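Local coordinates for repressor protein (Enterobacteria phage N15, PDB 2HIN) that probably binds DNA through a helix-turn-helix domain, acting as the Cro repressor, a dimeric transcription factor of the phage, at residues A[5-10]-A[25-30]. Numbering follows the deposited sequence. Where two conformers were deposited one is given.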
loop_
_atom_site.group_PDB
_atom_site.type_symbol
_atom_site.label_atom_id
_atom_site.label_comp_id
_atom_site.label_asym_id
_atom_site.label_seq_id
_atom_site.Cartn_x
_atom_site.Cartn_y
_atom_site.Cartn_z
ATOM N N GLU A 5 15.814 -3.902 4.083
ATOM C CA GLU A 5 15.765 -2.897 3.015
ATOM C C GLU A 5 15.193 -1.618 3.524
ATOM O O GLU A 5 15.687 -0.518 3.236
ATOM C CB GLU A 5 14.869 -3.347 1.878
ATOM C CG GLU A 5 15.444 -4.421 1.025
ATOM C CD GLU A 5 14.550 -4.736 -0.149
ATOM O OE1 GLU A 5 14.049 -5.882 -0.224
ATOM O OE2 GLU A 5 14.332 -3.832 -0.991
ATOM N N LEU A 6 14.095 -1.770 4.248
ATOM C CA LEU A 6 13.414 -0.649 4.792
ATOM C C LEU A 6 14.403 0.104 5.682
ATOM O O LEU A 6 14.532 1.337 5.577
ATOM C CB LEU A 6 12.213 -1.149 5.597
ATOM C CG LEU A 6 11.542 -0.092 6.458
ATOM C CD1 LEU A 6 10.912 0.995 5.606
ATOM C CD2 LEU A 6 10.551 -0.777 7.348
ATOM N N VAL A 7 15.135 -0.624 6.545
ATOM C CA VAL A 7 16.123 0.006 7.424
ATOM C C VAL A 7 17.281 0.675 6.640
ATOM O O VAL A 7 17.686 1.784 6.949
ATOM C CB VAL A 7 16.650 -0.979 8.487
ATOM C CG1 VAL A 7 17.751 -0.344 9.335
ATOM C CG2 VAL A 7 15.492 -1.446 9.370
ATOM N N ARG A 8 17.796 0.018 5.606
ATOM C CA ARG A 8 18.836 0.607 4.742
ATOM C C ARG A 8 18.363 1.904 4.101
ATOM O O ARG A 8 19.111 2.873 4.016
ATOM C CB ARG A 8 19.192 -0.400 3.645
ATOM C CG ARG A 8 20.188 0.096 2.585
ATOM C CD ARG A 8 20.445 -1.011 1.569
ATOM N NE ARG A 8 21.328 -0.641 0.456
ATOM C CZ ARG A 8 20.955 -0.032 -0.679
ATOM N NH1 ARG A 8 19.691 0.325 -0.888
ATOM N NH2 ARG A 8 21.864 0.235 -1.618
ATOM N N HIS A 9 17.116 1.927 3.638
ATOM C CA HIS A 9 16.579 3.097 2.955
ATOM C C HIS A 9 16.567 4.325 3.860
ATOM O O HIS A 9 16.933 5.419 3.438
ATOM C CB HIS A 9 15.167 2.789 2.455
ATOM C CG HIS A 9 14.543 3.921 1.708
ATOM N ND1 HIS A 9 14.874 4.220 0.408
ATOM C CD2 HIS A 9 13.608 4.815 2.081
ATOM C CE1 HIS A 9 14.149 5.250 0.008
ATOM N NE2 HIS A 9 13.403 5.659 1.016
ATOM N N PHE A 10 16.079 4.154 5.083
ATOM C CA PHE A 10 15.908 5.292 5.995
ATOM C C PHE A 10 17.139 5.540 6.871
ATOM O O PHE A 10 17.297 6.634 7.404
ATOM C CB PHE A 10 14.655 5.102 6.840
ATOM C CG PHE A 10 13.392 5.312 6.075
ATOM C CD1 PHE A 10 12.973 6.589 5.771
ATOM C CD2 PHE A 10 12.636 4.255 5.642
ATOM C CE1 PHE A 10 11.806 6.810 5.061
ATOM C CE2 PHE A 10 11.456 4.487 4.941
ATOM C CZ PHE A 10 11.053 5.774 4.668
ATOM N N GLY A 25 9.281 -0.493 17.777
ATOM C CA GLY A 25 9.085 -1.874 18.175
ATOM C C GLY A 25 8.481 -2.726 17.074
ATOM O O GLY A 25 8.858 -3.877 16.898
ATOM N N ALA A 26 7.544 -2.160 16.305
ATOM C CA ALA A 26 6.965 -2.880 15.183
ATOM C C ALA A 26 8.022 -3.218 14.147
ATOM O O ALA A 26 8.013 -4.306 13.591
ATOM C CB ALA A 26 5.832 -2.094 14.538
ATOM N N VAL A 27 8.900 -2.270 13.838
ATOM C CA VAL A 27 9.955 -2.535 12.853
ATOM C C VAL A 27 10.876 -3.666 13.331
ATOM O O VAL A 27 11.232 -4.553 12.555
ATOM C CB VAL A 27 10.754 -1.294 12.524
ATOM C CG1 VAL A 27 11.862 -1.597 11.482
ATOM C CG2 VAL A 27 9.825 -0.176 11.961
ATOM N N TYR A 28 11.235 -3.661 14.623
ATOM C CA TYR A 28 12.031 -4.775 15.157
ATOM C C TYR A 28 11.270 -6.095 15.046
ATOM O O TYR A 28 11.888 -7.108 14.775
ATOM C CB TYR A 28 12.486 -4.537 16.613
ATOM C CG TYR A 28 13.667 -3.603 16.672
ATOM C CD1 TYR A 28 14.924 -4.029 16.247
ATOM C CD2 TYR A 28 13.551 -2.306 17.166
ATOM C CE1 TYR A 28 16.025 -3.185 16.302
ATOM C CE2 TYR A 28 14.637 -1.445 17.217
ATOM C CZ TYR A 28 15.882 -1.898 16.776
ATOM O OH TYR A 28 16.987 -1.066 16.829
ATOM N N GLN A 29 9.953 -6.093 15.243
ATOM C CA GLN A 29 9.220 -7.341 15.082
ATOM C C GLN A 29 9.155 -7.801 13.624
ATOM O O GLN A 29 9.115 -9.000 13.361
ATOM C CB GLN A 29 7.853 -7.265 15.737
ATOM C CG GLN A 29 8.006 -7.158 17.246
ATOM C CD GLN A 29 6.729 -7.261 18.008
ATOM O OE1 GLN A 29 6.006 -6.280 18.160
ATOM N NE2 GLN A 29 6.451 -8.432 18.551
ATOM N N TRP A 30 9.166 -6.876 12.668
ATOM C CA TRP A 30 9.290 -7.269 11.253
ATOM C C TRP A 30 10.655 -7.905 10.985
ATOM O O TRP A 30 10.749 -8.916 10.311
ATOM C CB TRP A 30 9.071 -6.082 10.307
ATOM C CG TRP A 30 7.738 -5.408 10.448
ATOM C CD1 TRP A 30 6.618 -5.893 11.046
ATOM C CD2 TRP A 30 7.420 -4.095 9.994
ATOM N NE1 TRP A 30 5.621 -4.964 10.965
ATOM C CE2 TRP A 30 6.086 -3.848 10.319
ATOM C CE3 TRP A 30 8.144 -3.104 9.324
ATOM C CZ2 TRP A 30 5.454 -2.637 10.010
ATOM C CZ3 TRP A 30 7.505 -1.902 9.016
ATOM C CH2 TRP A 30 6.188 -1.696 9.368
#
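Leu6 buries more surface than any other residue of this contact, its CD2 methyl lying 3.7 Å from CZ3 and 3.9 Å from CE3 of Trp30. That methyl comes in at the edge of the indole, in the ring plane, so it meets the rim of the six-membered ring. With CG anti to the backbone N (chi1 169°), the Leu6 branch extends from its helix toward 25-30. The same CD2 reaches Val27 CG1 at 4.4 Å. One face of the indole lies over Ala26 O and Val27 CA of its own helix, both offset toward the rim. One residue on, Val7 adds a lighter touch, CG2 to Val27 CG1 at 4.2 Å. No hydrogen bond crosses, and the contacts between 5-10 and 25-30 are all between apolar side-chain atoms, consistent with segment axes that come no closer than 11.4 Å; their N-to-C directions differ by 133°, roughly antiparallel but strongly tilted. Leu6 also packs on Ala16 and Val20 of helix 13-20, and both Leu6 and Trp30 reach Ile44 of helix 38-47. This core joins helix 3-10 to helix 24-33, probably the recognition helix of a helix-turn-helix whose first helix is 13-20, as in Cro-type DNA-binding domains.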